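Local coordinates for protein dihydrofolate reductase (Schistosoma mansoni, PDB 3VCO) that catalyses the NADPH-dependent reduction of 7,8-dihydrofolate to tetrahydrofolate, which de novo glycine, purine and thymidylate synthesis depend on, at residues 23-28 with 146-151; 31-36 with 152-157; 42-47 with 189-194; 176-181 with 195-200. All blocks are in the same frame, centred on the assembly; numbering follows the deposited sequence.

All four contacts meet on the central mixed sheet. Contacts 1 and 2 share strand 148-156, with centres about 15 Å apart, and A28 O lies 2.6 Å from G36 N, a probable hydrogen bond between two residues that probably bind NADP(+). Contacts 3 and 4 follow each other along strand 191-200, their centres about 18 Å apart. That strand runs antiparallel to 148-156, so contact 2 meets contact 3 at H154 N and K194 O (2.9 Å) and contact 4 at C152 N and C196 O (2.8 Å). Contacts 1 and 4 are closer, about 11 Å between centres. The nearest side-chain atoms of F195, in contact 4, and D48, a probable substrate-binding residue, are about 3 Å apart.

Contact 1 of 4, residues 23-28 with 146-151; sequences LNVVVA and YPVRIY
N24 lies alongside both R149 and Y151, all three pointing the same way from one face of the sheet. The N24 amide plane is turned 71° from the R149 guanidinium and 57° from the Y151 ring, so nothing stacks. Instead, N24 OD1 sits 3.5 Å from R149 CB and, in the plane of the Y151 ring at its edge, 3.6 Å from CE2. The amide is gripped by neighbours: OD1 accepts from R22 NE, while ND2 donates to E127 OE1 and V128 O. R149 bends at its third torsion; its NE forms a salt bridge with D199, and NH1 makes a weak hydrogen bond to Y151 OH.

The opposite face is aliphatic. V25 and V148 cross obliquely, with V25 CG2 3.8 Å from V148 CG1. V27 holds CG1 between its backbone N and carbonyl carbon (chi1 61°), which brings that methyl alongside I150 CG2 at 4.0 Å. Beta-branched residues suit these extended strands, and V25 and V27 also pack against Y137 of helix 134-142.

Between the faces runs a parallel ladder of five backbone hydrogen bonds, in which L23, V25 and V27 each donate to the partner strand and L23 and V25 also accept from it; V25 N to R149 O measures 2.8 Å. A28, which probably contacts NADP(+), comes next, so the ladder probably ends beside the cofactor site. The chemistry thus divides by side: one face is hydrophobic, while the other buries an asparagine amide whose oxygen and nitrogen are both satisfied.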
loop_
_atom_site.group_PDB
_atom_site.type_symbol
_atom_site.label_atom_id
_atom_site.label_comp_id
_atom_site.label_asym_id
_atom_site.label_seq_id
_atom_site.Cartn_x
_atom_site.Cartn_y
_atom_site.Cartn_z
ATOM N N LEU A 23 5.894 2.706 8.942
ATOM C CA LEU A 23 5.071 3.021 7.785
ATOM C C LEU A 23 5.168 1.819 6.915
ATOM O O LEU A 23 6.270 1.391 6.581
ATOM C CB LEU A 23 5.586 4.247 7.049
ATOM C CG LEU A 23 5.461 5.606 7.664
ATOM C CD1 LEU A 23 6.018 6.617 6.672
ATOM C CD2 LEU A 23 3.979 5.882 7.990
ATOM N N ASN A 24 4.030 1.254 6.548
ATOM C CA ASN A 24 4.022 0.074 5.712
ATOM C C ASN A 24 3.702 0.539 4.302
ATOM O O ASN A 24 2.827 1.348 4.115
ATOM C CB ASN A 24 3.003 -0.937 6.204
ATOM C CG ASN A 24 3.330 -1.445 7.622
ATOM O OD1 ASN A 24 4.231 -2.239 7.807
ATOM N ND2 ASN A 24 2.595 -0.968 8.599
ATOM N N VAL A 25 4.532 0.134 3.356
ATOM C CA VAL A 25 4.338 0.482 1.983
ATOM C C VAL A 25 3.883 -0.791 1.282
ATOM O O VAL A 25 4.510 -1.839 1.439
ATOM C CB VAL A 25 5.653 0.963 1.403
ATOM C CG1 VAL A 25 5.545 1.058 -0.080
ATOM C CG2 VAL A 25 5.989 2.316 2.008
ATOM N N VAL A 26 2.797 -0.702 0.514
ATOM C CA VAL A 26 2.358 -1.870 -0.269
ATOM C C VAL A 26 2.424 -1.481 -1.759
ATOM O O VAL A 26 1.838 -0.487 -2.153
ATOM C CB VAL A 26 0.903 -2.261 0.075
ATOM C CG1 VAL A 26 0.477 -3.569 -0.673
ATOM C CG2 VAL A 26 0.783 -2.442 1.581
ATOM N N VAL A 27 3.112 -2.285 -2.555
ATOM C CA VAL A 27 3.339 -1.935 -3.949
ATOM C C VAL A 27 3.600 -3.204 -4.766
ATOM O O VAL A 27 4.109 -4.215 -4.224
ATOM C CB VAL A 27 4.576 -1.003 -4.021
ATOM C CG1 VAL A 27 5.813 -1.728 -3.482
ATOM C CG2 VAL A 27 4.808 -0.449 -5.431
ATOM N N ALA A 28 3.254 -3.154 -6.057
ATOM C CA ALA A 28 3.588 -4.203 -7.017
ATOM C C ALA A 28 4.637 -3.620 -7.935
ATOM O O ALA A 28 4.494 -2.494 -8.414
ATOM C CB ALA A 28 2.346 -4.646 -7.836
ATOM N N TYR A 146 10.505 7.573 10.778
ATOM C CA TYR A 146 9.816 6.304 11.029
ATOM C C TYR A 146 10.483 5.171 10.221
ATOM O O TYR A 146 10.888 5.384 9.079
ATOM C CB TYR A 146 8.340 6.381 10.635
ATOM C CG TYR A 146 7.552 7.465 11.321
ATOM C CD1 TYR A 146 7.104 7.300 12.626
ATOM C CD2 TYR A 146 7.265 8.654 10.680
ATOM C CE1 TYR A 146 6.392 8.279 13.268
ATOM C CE2 TYR A 146 6.545 9.644 11.323
ATOM C CZ TYR A 146 6.120 9.439 12.620
ATOM O OH TYR A 146 5.416 10.407 13.284
ATOM N N PRO A 147 10.567 3.961 10.801
ATOM C CA PRO A 147 11.032 2.804 10.013
ATOM C C PRO A 147 10.002 2.411 8.947
ATOM O O PRO A 147 8.827 2.640 9.136
ATOM C CB PRO A 147 11.148 1.688 11.063
ATOM C CG PRO A 147 10.125 2.037 12.087
ATOM C CD PRO A 147 10.139 3.571 12.159
ATOM N N VAL A 148 10.439 1.825 7.836
ATOM C CA VAL A 148 9.506 1.522 6.780
ATOM C C VAL A 148 9.591 0.042 6.476
ATOM O O VAL A 148 10.667 -0.530 6.542
ATOM C CB VAL A 148 9.905 2.279 5.506
ATOM C CG1 VAL A 148 8.949 1.915 4.315
ATOM C CG2 VAL A 148 9.984 3.809 5.781
ATOM N N ARG A 149 8.449 -0.560 6.173
ATOM C CA ARG A 149 8.408 -1.972 5.778
ATOM C C ARG A 149 7.752 -1.947 4.411
ATOM O O ARG A 149 6.814 -1.200 4.203
ATOM C CB ARG A 149 7.544 -2.816 6.733
ATOM C CG ARG A 149 7.276 -4.228 6.141
ATOM C CD ARG A 149 6.678 -5.155 7.131
ATOM N NE ARG A 149 7.684 -5.520 8.117
ATOM C CZ ARG A 149 7.524 -6.473 9.011
ATOM N NH1 ARG A 149 6.393 -7.186 9.051
ATOM N NH2 ARG A 149 8.501 -6.708 9.852
ATOM N N ILE A 150 8.256 -2.733 3.470
ATOM C CA ILE A 150 7.630 -2.792 2.157
ATOM C C ILE A 150 7.078 -4.196 1.922
ATOM O O ILE A 150 7.816 -5.160 1.950
ATOM C CB ILE A 150 8.691 -2.568 1.035
ATOM C CG1 ILE A 150 9.328 -1.174 1.165
ATOM C CG2 ILE A 150 8.054 -2.760 -0.335
ATOM C CD1 ILE A 150 10.627 -1.013 0.275
ATOM N N TYR A 151 5.801 -4.280 1.625
ATOM C CA TYR A 151 5.156 -5.512 1.187
ATOM C C TYR A 151 5.129 -5.403 -0.319
ATOM O O TYR A 151 4.456 -4.540 -0.891
ATOM C CB TYR A 151 3.717 -5.509 1.707
ATOM C CG TYR A 151 3.638 -5.740 3.195
ATOM C CD1 TYR A 151 3.481 -7.043 3.700
ATOM C CD2 TYR A 151 3.794 -4.675 4.103
ATOM C CE1 TYR A 151 3.405 -7.272 5.075
ATOM C CE2 TYR A 151 3.731 -4.904 5.497
ATOM C CZ TYR A 151 3.534 -6.210 5.958
ATOM O OH TYR A 151 3.481 -6.440 7.306
#

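Contact 2 of 4, residues 31-36 with 152-157; sequences ENWGIG and CTHILS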
loop_
_atom_site.group_PDB
_atom_site.type_symbol
_atom_site.label_atom_id
_atom_site.label_comp_id
_atom_site.label_asym_id
_atom_site.label_seq_id
_atom_site.Cartn_x
_atom_site.Cartn_y
_atom_site.Cartn_z
ATOM N N GLU A 31 10.334 -6.101 -12.963
ATOM C CA GLU A 31 11.760 -6.421 -12.903
ATOM C C GLU A 31 12.711 -5.277 -12.569
ATOM O O GLU A 31 13.714 -5.483 -11.888
ATOM C CB GLU A 31 12.202 -7.096 -14.193
ATOM C CG GLU A 31 11.971 -6.309 -15.485
ATOM C CD GLU A 31 10.583 -6.493 -16.088
ATOM O OE1 GLU A 31 9.645 -7.010 -15.392
ATOM O OE2 GLU A 31 10.430 -6.071 -17.250
ATOM N N ASN A 32 12.393 -4.076 -13.037
ATOM C CA ASN A 32 13.196 -2.903 -12.696
ATOM C C ASN A 32 12.581 -1.943 -11.702
ATOM O O ASN A 32 12.795 -0.740 -11.787
ATOM C CB ASN A 32 13.504 -2.141 -13.954
ATOM C CG ASN A 32 14.375 -2.920 -14.846
ATOM O OD1 ASN A 32 15.048 -3.851 -14.390
ATOM N ND2 ASN A 32 14.377 -2.580 -16.115
ATOM N N TRP A 33 11.862 -2.495 -10.740
ATOM C CA TRP A 33 10.952 -1.742 -9.884
ATOM C C TRP A 33 10.189 -0.607 -10.619
ATOM O O TRP A 33 10.056 0.498 -10.093
ATOM C CB TRP A 33 11.639 -1.267 -8.578
ATOM C CG TRP A 33 12.051 -2.396 -7.602
ATOM C CD1 TRP A 33 12.910 -3.456 -7.860
ATOM C CD2 TRP A 33 11.661 -2.539 -6.223
ATOM N NE1 TRP A 33 13.050 -4.237 -6.735
ATOM C CE2 TRP A 33 12.289 -3.696 -5.718
ATOM C CE3 TRP A 33 10.832 -1.804 -5.368
ATOM C CZ2 TRP A 33 12.114 -4.126 -4.389
ATOM C CZ3 TRP A 33 10.656 -2.253 -4.046
ATOM C CH2 TRP A 33 11.292 -3.399 -3.587
ATOM N N GLY A 34 9.704 -0.893 -11.833
ATOM C CA GLY A 34 8.587 -0.146 -12.402
ATOM C C GLY A 34 7.312 -0.418 -11.572
ATOM O O GLY A 34 7.068 -1.547 -11.131
ATOM N N ILE A 35 6.502 0.604 -11.334
ATOM C CA ILE A 35 5.306 0.429 -10.481
ATOM C C ILE A 35 4.142 -0.285 -11.217
ATOM O O ILE A 35 3.733 0.147 -12.299
ATOM C CB ILE A 35 4.798 1.778 -9.888
ATOM C CG1 ILE A 35 5.865 2.424 -9.015
ATOM C CG2 ILE A 35 3.516 1.570 -9.080
ATOM C CD1 ILE A 35 5.458 3.756 -8.450
ATOM N N GLY A 36 3.633 -1.364 -10.605
ATOM C CA GLY A 36 2.513 -2.133 -11.117
ATOM C C GLY A 36 1.181 -1.408 -11.004
ATOM O O GLY A 36 0.429 -1.603 -10.030
ATOM N N CYS A 152 5.870 -6.273 -0.967
ATOM C CA CYS A 152 6.125 -6.108 -2.365
ATOM C C CYS A 152 5.602 -7.331 -3.140
ATOM O O CYS A 152 5.888 -8.477 -2.789
ATOM C CB CYS A 152 7.657 -5.967 -2.572
ATOM S SG CYS A 152 8.116 -5.630 -4.275
ATOM N N THR A 153 4.833 -7.075 -4.191
ATOM C CA THR A 153 4.594 -8.096 -5.193
ATOM C C THR A 153 5.531 -7.846 -6.348
ATOM O O THR A 153 5.395 -6.860 -7.053
ATOM C CB THR A 153 3.154 -8.018 -5.662
ATOM O OG1 THR A 153 2.344 -8.074 -4.480
ATOM C CG2 THR A 153 2.828 -9.168 -6.605
ATOM N N HIS A 154 6.462 -8.759 -6.547
ATOM C CA HIS A 154 7.344 -8.739 -7.727
ATOM C C HIS A 154 6.673 -9.403 -8.911
ATOM O O HIS A 154 6.176 -10.503 -8.801
ATOM C CB HIS A 154 8.636 -9.490 -7.429
ATOM C CG HIS A 154 9.478 -8.845 -6.364
ATOM N ND1 HIS A 154 10.363 -7.818 -6.624
ATOM C CD2 HIS A 154 9.607 -9.124 -5.048
ATOM C CE1 HIS A 154 10.968 -7.464 -5.504
ATOM N NE2 HIS A 154 10.512 -8.224 -4.528
ATOM N N ILE A 155 6.705 -8.756 -10.064
ATOM C CA ILE A 155 6.016 -9.279 -11.227
ATOM C C ILE A 155 6.977 -9.347 -12.397
ATOM O O ILE A 155 7.860 -8.511 -12.491
ATOM C CB ILE A 155 4.874 -8.337 -11.582
ATOM C CG1 ILE A 155 3.843 -8.340 -10.452
ATOM C CG2 ILE A 155 4.237 -8.734 -12.902
ATOM C CD1 ILE A 155 2.725 -7.287 -10.627
ATOM N N LEU A 156 6.849 -10.377 -13.231
ATOM C CA LEU A 156 7.537 -10.410 -14.499
ATOM C C LEU A 156 6.535 -9.928 -15.528
ATOM O O LEU A 156 5.545 -10.604 -15.847
ATOM C CB LEU A 156 8.077 -11.792 -14.823
ATOM C CG LEU A 156 9.484 -12.060 -14.305
ATOM C CD1 LEU A 156 10.016 -13.305 -14.952
ATOM C CD2 LEU A 156 10.414 -10.877 -14.560
ATOM N N SER A 157 6.797 -8.716 -16.002
ATOM C CA SER A 157 5.834 -7.944 -16.762
ATOM C C SER A 157 5.825 -8.356 -18.226
ATOM O O SER A 157 6.816 -8.196 -18.927
ATOM C CB SER A 157 6.179 -6.464 -16.639
ATOM O OG SER A 157 5.725 -5.932 -15.404
#
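A cysteine sulfur rides over an indole here: C152 SG stands above the six-membered ring of W33, 4.3 Å from its centroid and 25° off the ring normal. With SG anti to the backbone N (chi1 -176°), the sulfur also lies over one face of the H154 imidazole, near the rim. H154 completes the cluster by presenting its edge to the W33 face in an offset edge-to-face pair with planes at 81°; H154 CE1 comes within 3.7 Å of W33 CZ2. The imidazole's NE2 is hydrogen-bonded to Y198 OH, which helps to set the ring's rotation, and W33 also stacks on W170. A large, flat indole suits this place because it can meet sulfur and ring edge together.

At the other end E31 bends at its second torsion and carries OE1 to S157 N, a straight but weak hydrogen bond of 3.4 Å; S157 is poorly ordered, so the bond carries little weight. L156 CD2 lies 4.0 Å from the same OE1.

The segment 31-36 belongs to the flexible active-site loop known in this family, and G34, I35 and G36 probably bind NADP(+). Between it and strand 148-156, contacts of polarisable sulfur and aromatic surfaces dominate.

Contact 3 of 4, residues 42-47 with 189-194; sequences PWKIKK and NGFTFK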
loop_
_atom_site.group_PDB
_atom_site.type_symbol
_atom_site.label_atom_id
_atom_site.label_comp_id
_atom_site.label_asym_id
_atom_site.label_seq_id
_atom_site.Cartn_x
_atom_site.Cartn_y
_atom_site.Cartn_z
ATOM N N PRO A 42 -3.109 -3.056 -9.622
ATOM C CA PRO A 42 -2.918 -4.489 -9.351
ATOM C C PRO A 42 -4.230 -5.222 -8.991
ATOM O O PRO A 42 -4.196 -6.424 -8.715
ATOM C CB PRO A 42 -1.972 -4.476 -8.141
ATOM C CG PRO A 42 -2.331 -3.206 -7.405
ATOM C CD PRO A 42 -2.964 -2.241 -8.402
ATOM N N TRP A 43 -5.355 -4.498 -9.015
ATOM C CA TRP A 43 -6.654 -4.998 -8.585
ATOM C C TRP A 43 -7.122 -6.244 -9.362
ATOM O O TRP A 43 -7.835 -7.099 -8.819
ATOM C CB TRP A 43 -7.710 -3.863 -8.668
ATOM C CG TRP A 43 -7.079 -2.514 -8.364
ATOM C CD1 TRP A 43 -6.982 -1.437 -9.209
ATOM C CD2 TRP A 43 -6.414 -2.129 -7.151
ATOM N NE1 TRP A 43 -6.306 -0.406 -8.590
ATOM C CE2 TRP A 43 -5.943 -0.805 -7.332
ATOM C CE3 TRP A 43 -6.155 -2.776 -5.938
ATOM C CZ2 TRP A 43 -5.240 -0.114 -6.338
ATOM C CZ3 TRP A 43 -5.444 -2.090 -4.948
ATOM C CH2 TRP A 43 -4.996 -0.773 -5.158
ATOM N N LYS A 44 -6.701 -6.361 -10.616
ATOM C CA LYS A 44 -7.176 -7.450 -11.446
ATOM C C LYS A 44 -6.510 -8.812 -11.207
ATOM O O LYS A 44 -7.068 -9.858 -11.577
ATOM C CB LYS A 44 -7.093 -7.070 -12.939
ATOM C CG LYS A 44 -5.687 -7.039 -13.528
ATOM C CD LYS A 44 -5.780 -6.841 -15.022
ATOM C CE LYS A 44 -4.435 -6.974 -15.716
ATOM N NZ LYS A 44 -4.565 -6.636 -17.189
ATOM N N ILE A 45 -5.331 -8.819 -10.596
ATOM C CA ILE A 45 -4.705 -10.095 -10.263
ATOM C C ILE A 45 -5.293 -10.637 -8.942
ATOM O O ILE A 45 -5.060 -10.085 -7.881
ATOM C CB ILE A 45 -3.191 -9.968 -10.197
ATOM C CG1 ILE A 45 -2.692 -9.308 -11.477
ATOM C CG2 ILE A 45 -2.567 -11.328 -10.076
ATOM C CD1 ILE A 45 -1.239 -8.871 -11.414
ATOM N N LYS A 46 -6.072 -11.707 -9.033
ATOM C CA LYS A 46 -6.882 -12.185 -7.909
ATOM C C LYS A 46 -6.027 -12.593 -6.734
ATOM O O LYS A 46 -6.330 -12.288 -5.596
ATOM C CB LYS A 46 -7.809 -13.353 -8.364
ATOM N N LYS A 47 -4.929 -13.270 -7.032
ATOM C CA LYS A 47 -4.005 -13.723 -6.009
ATOM C C LYS A 47 -3.352 -12.516 -5.315
ATOM O O LYS A 47 -3.088 -12.530 -4.108
ATOM C CB LYS A 47 -2.943 -14.610 -6.666
ATOM C CG LYS A 47 -2.035 -15.348 -5.704
ATOM C CD LYS A 47 -2.817 -16.354 -4.880
ATOM C CE LYS A 47 -1.861 -17.335 -4.233
ATOM N NZ LYS A 47 -2.463 -18.154 -3.143
ATOM N N ASN A 189 -3.069 -15.096 -15.424
ATOM C CA ASN A 189 -3.122 -14.380 -16.690
ATOM C C ASN A 189 -1.769 -14.430 -17.370
ATOM O O ASN A 189 -1.184 -15.504 -17.535
ATOM C CB ASN A 189 -3.586 -12.932 -16.504
ATOM C CG ASN A 189 -4.990 -12.695 -17.034
ATOM O OD1 ASN A 189 -5.441 -13.356 -17.982
ATOM N ND2 ASN A 189 -5.692 -11.741 -16.427
ATOM N N GLY A 190 -1.266 -13.266 -17.758
ATOM C CA GLY A 190 0.043 -13.198 -18.375
ATOM C C GLY A 190 1.110 -12.941 -17.334
ATOM O O GLY A 190 2.278 -12.760 -17.673
ATOM N N PHE A 191 0.702 -12.944 -16.067
ATOM C CA PHE A 191 1.565 -12.493 -14.971
ATOM C C PHE A 191 2.170 -13.620 -14.156
ATOM O O PHE A 191 1.500 -14.576 -13.763
ATOM C CB PHE A 191 0.803 -11.548 -14.028
ATOM C CG PHE A 191 0.383 -10.277 -14.685
ATOM C CD1 PHE A 191 1.274 -9.224 -14.805
ATOM C CD2 PHE A 191 -0.888 -10.151 -15.228
ATOM C CE1 PHE A 191 0.901 -8.058 -15.440
ATOM C CE2 PHE A 191 -1.275 -8.988 -15.859
ATOM C CZ PHE A 191 -0.378 -7.937 -15.970
ATOM N N THR A 192 3.455 -13.487 -13.895
ATOM C CA THR A 192 4.129 -14.372 -12.976
ATOM C C THR A 192 4.644 -13.479 -11.850
ATOM O O THR A 192 5.167 -12.415 -12.119
ATOM C CB THR A 192 5.304 -15.104 -13.661
ATOM O OG1 THR A 192 4.834 -15.932 -14.734
ATOM C CG2 THR A 192 6.012 -15.959 -12.666
ATOM N N PHE A 193 4.466 -13.890 -10.599
ATOM C CA PHE A 193 4.742 -12.998 -9.482
ATOM C C PHE A 193 5.065 -13.757 -8.201
ATOM O O PHE A 193 4.869 -14.971 -8.091
ATOM C CB PHE A 193 3.593 -11.986 -9.244
ATOM C CG PHE A 193 2.224 -12.633 -9.126
ATOM C CD1 PHE A 193 1.479 -12.907 -10.266
ATOM C CD2 PHE A 193 1.709 -12.984 -7.885
ATOM C CE1 PHE A 193 0.251 -13.535 -10.178
ATOM C CE2 PHE A 193 0.471 -13.605 -7.785
ATOM C CZ PHE A 193 -0.262 -13.870 -8.930
ATOM N N LYS A 194 5.624 -13.043 -7.251
ATOM C CA LYS A 194 5.890 -13.643 -5.963
ATOM C C LYS A 194 5.815 -12.530 -4.954
ATOM O O LYS A 194 5.923 -11.344 -5.315
ATOM C CB LYS A 194 7.250 -14.317 -5.944
ATOM C CG LYS A 194 8.416 -13.363 -5.810
ATOM C CD LYS A 194 9.752 -14.084 -5.884
ATOM C CE LYS A 194 10.086 -14.836 -4.610
ATOM N NZ LYS A 194 11.545 -15.206 -4.604
#
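The start of helix 46-57 rests on the hairpin formed by strands 186-188 and 191-200, with I45 lodged against F191 and F193. I45 occupies the N-cap position and also closes a type I turn from P42, its N bonded to P42 O. The hydrocarbon side chain offers no acceptor to the helix end, where K47 N is hydrogen-bonded to E188 OE1; I45 packs against both phenyl rings.

Its two branches divide the work. The I45 side chain slides past F193 in the opposite direction, CG2, anti to the backbone N, coming 3.6 Å from F193 CE1. Against F191 the side chain crosses at about a right angle, and CD1, at the end of the other branch, stands over one face of the ring, 4.1 Å from the centroid and 19° off the normal, a CH-pi contact. The methylenes of the lysines serve as hydrophobic padding. K44, extended beyond CG, brings CE to 3.7 Å from F191 CE2, and K47 sets CB in the plane of the F193 ring, 3.6 Å from CZ at the edge. K47 then bends at its second torsion (65°), and its charged end makes a cation-pi contact with F186.

Both phenyl rings also touch I155 of strand 148-156, so the packing continues into the sheet. This is a helix start packed on aromatic residues of a beta hairpin, within the dihydrofolate reductase fold and close in sequence to the probable substrate-binding residues 48-53.

Contact 4 of 4, residues 176-181 with 195-200; sequences VDLPDI and FCVYDV
I181 meets the F195 side chain at CB, beside the backbone, and not at its ring: I181 CG2 lies 3.9 Å from F195 CB, the two side chains crossing at about a right angle. The ring itself leads off to stack on F51 and to touch K47 and D48 of helix 46-57. The second flat group is the D199 carboxylate. The V176 and D199 side chains cross obliquely, V176 CG2 3.3 Å from D199 OD2, and the charge of D199 is answered by R149.

Between these groups V197 is the hub. L178 CD1 fits against both its methyls, at 3.9 Å from CG1 and 4.0 Å from CG2, while V176 CB also lies 4.0 Å from V197 CG1. The branched side chains of V176 and L178 suit their places because they supply apolar carbons to pack on the buried V197.

The backbones are joined by one direct bond, V176 N to V197 O at 2.8 Å, with the donor tilted 26° from the carbonyl plane. A water bridges the other two backbone atoms of the pair, donating to V176 O and accepting from V197 N at 3.0 Å, where a second direct bond would otherwise close the pair. Beyond it a type I turn from L178 to I181 brings the chain back to F195.

The loop 176-181 thus continues from the short strand 174-175 along strand 191-200, whose backbone also bonds to strand 148-156, and runs on toward strand 186-188.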
loop_
_atom_site.group_PDB
_atom_site.type_symbol
_atom_site.label_atom_id
_atom_site.label_comp_id
_atom_site.label_asym_id
_atom_site.label_seq_id
_atom_site.Cartn_x
_atom_site.Cartn_y
_atom_site.Cartn_z
ATOM N N VAL A 176 11.948 -10.355 5.255
ATOM C CA VAL A 176 11.203 -10.787 6.428
ATOM C C VAL A 176 10.486 -12.088 6.111
ATOM O O VAL A 176 9.869 -12.210 5.053
ATOM C CB VAL A 176 10.153 -9.719 6.818
ATOM C CG1 VAL A 176 9.324 -10.170 8.016
ATOM C CG2 VAL A 176 10.819 -8.366 7.091
ATOM N N ASP A 177 10.534 -13.046 7.038
ATOM C CA ASP A 177 9.750 -14.271 6.921
ATOM C C ASP A 177 8.430 -14.219 7.721
ATOM O O ASP A 177 8.426 -14.152 8.960
ATOM C CB ASP A 177 10.591 -15.464 7.379
ATOM C CG ASP A 177 9.773 -16.722 7.546
ATOM O OD1 ASP A 177 9.044 -17.091 6.596
ATOM O OD2 ASP A 177 9.861 -17.347 8.627
ATOM N N LEU A 178 7.305 -14.254 7.015
ATOM C CA LEU A 178 6.007 -14.257 7.684
ATOM C C LEU A 178 5.230 -15.485 7.266
ATOM O O LEU A 178 5.185 -15.795 6.084
ATOM C CB LEU A 178 5.250 -12.980 7.360
ATOM C CG LEU A 178 5.815 -11.729 8.026
ATOM C CD1 LEU A 178 5.634 -10.551 7.102
ATOM C CD2 LEU A 178 5.103 -11.475 9.362
ATOM N N PRO A 179 4.636 -16.200 8.242
ATOM C CA PRO A 179 4.071 -17.538 8.022
ATOM C C PRO A 179 2.874 -17.557 7.068
ATOM O O PRO A 179 2.741 -18.494 6.290
ATOM C CB PRO A 179 3.618 -17.975 9.430
ATOM C CG PRO A 179 4.170 -16.937 10.369
ATOM C CD PRO A 179 4.310 -15.695 9.586
ATOM N N ASP A 180 2.012 -16.552 7.146
ATOM C CA ASP A 180 0.821 -16.518 6.314
ATOM C C ASP A 180 1.171 -16.178 4.870
ATOM O O ASP A 180 0.297 -16.229 4.010
ATOM C CB ASP A 180 -0.181 -15.474 6.822
ATOM C CG ASP A 180 -0.635 -15.728 8.246
ATOM O OD1 ASP A 180 -0.588 -16.895 8.698
ATOM O OD2 ASP A 180 -1.049 -14.749 8.912
ATOM N N ILE A 181 2.427 -15.813 4.605
ATOM C CA ILE A 181 2.811 -15.383 3.264
ATOM C C ILE A 181 3.513 -16.474 2.443
ATOM O O ILE A 181 4.648 -16.851 2.729
ATOM C CB ILE A 181 3.656 -14.104 3.282
ATOM C CG1 ILE A 181 2.925 -13.014 4.071
ATOM C CG2 ILE A 181 4.008 -13.675 1.833
ATOM C CD1 ILE A 181 1.442 -12.904 3.765
ATOM N N PHE A 195 5.613 -12.906 -3.705
ATOM C CA PHE A 195 5.374 -11.941 -2.626
ATOM C C PHE A 195 6.578 -11.900 -1.710
ATOM O O PHE A 195 7.059 -12.924 -1.277
ATOM C CB PHE A 195 4.130 -12.327 -1.816
ATOM C CG PHE A 195 2.871 -12.452 -2.659
ATOM C CD1 PHE A 195 2.332 -11.341 -3.302
ATOM C CD2 PHE A 195 2.240 -13.670 -2.816
ATOM C CE1 PHE A 195 1.179 -11.444 -4.101
ATOM C CE2 PHE A 195 1.102 -13.777 -3.605
ATOM C CZ PHE A 195 0.592 -12.662 -4.265
ATOM N N CYS A 196 7.039 -10.704 -1.389
ATOM C CA CYS A 196 8.227 -10.545 -0.548
ATOM C C CYS A 196 7.966 -9.373 0.393
ATOM O O CYS A 196 7.261 -8.417 0.055
ATOM C CB CYS A 196 9.460 -10.253 -1.402
ATOM S SG CYS A 196 10.103 -11.655 -2.327
ATOM N N VAL A 197 8.503 -9.477 1.600
ATOM C CA VAL A 197 8.335 -8.443 2.598
ATOM C C VAL A 197 9.713 -7.990 3.112
ATOM O O VAL A 197 10.564 -8.817 3.439
ATOM C CB VAL A 197 7.520 -8.967 3.752
ATOM C CG1 VAL A 197 7.306 -7.878 4.764
ATOM C CG2 VAL A 197 6.158 -9.529 3.230
ATOM N N TYR A 198 9.919 -6.678 3.157
ATOM C CA TYR A 198 11.231 -6.143 3.451
ATOM C C TYR A 198 11.164 -5.093 4.529
ATOM O O TYR A 198 10.271 -4.252 4.515
ATOM C CB TYR A 198 11.830 -5.466 2.214
ATOM C CG TYR A 198 11.954 -6.345 0.959
ATOM C CD1 TYR A 198 12.949 -7.311 0.848
ATOM C CD2 TYR A 198 11.076 -6.186 -0.091
ATOM C CE1 TYR A 198 13.051 -8.103 -0.298
ATOM C CE2 TYR A 198 11.177 -6.962 -1.245
ATOM C CZ TYR A 198 12.142 -7.913 -1.336
ATOM O OH TYR A 198 12.212 -8.654 -2.479
ATOM N N ASP A 199 12.141 -5.130 5.428
ATOM C CA ASP A 199 12.367 -4.038 6.364
ATOM C C ASP A 199 13.510 -3.202 5.849
ATOM O O ASP A 199 14.558 -3.726 5.521
ATOM C CB ASP A 199 12.682 -4.581 7.758
ATOM C CG ASP A 199 11.446 -5.041 8.466
ATOM O OD1 ASP A 199 10.368 -4.472 8.203
ATOM O OD2 ASP A 199 11.539 -5.975 9.267
ATOM N N VAL A 200 13.282 -1.898 5.754
ATOM C CA VAL A 200 14.316 -0.993 5.309
ATOM C C VAL A 200 15.106 -0.666 6.557
ATOM O O VAL A 200 14.527 -0.205 7.536
ATOM C CB VAL A 200 13.712 0.300 4.690
ATOM C CG1 VAL A 200 14.806 1.260 4.234
ATOM C CG2 VAL A 200 12.727 -0.054 3.544
HETATM O O HOH W 1 9.382 -12.149 2.643
#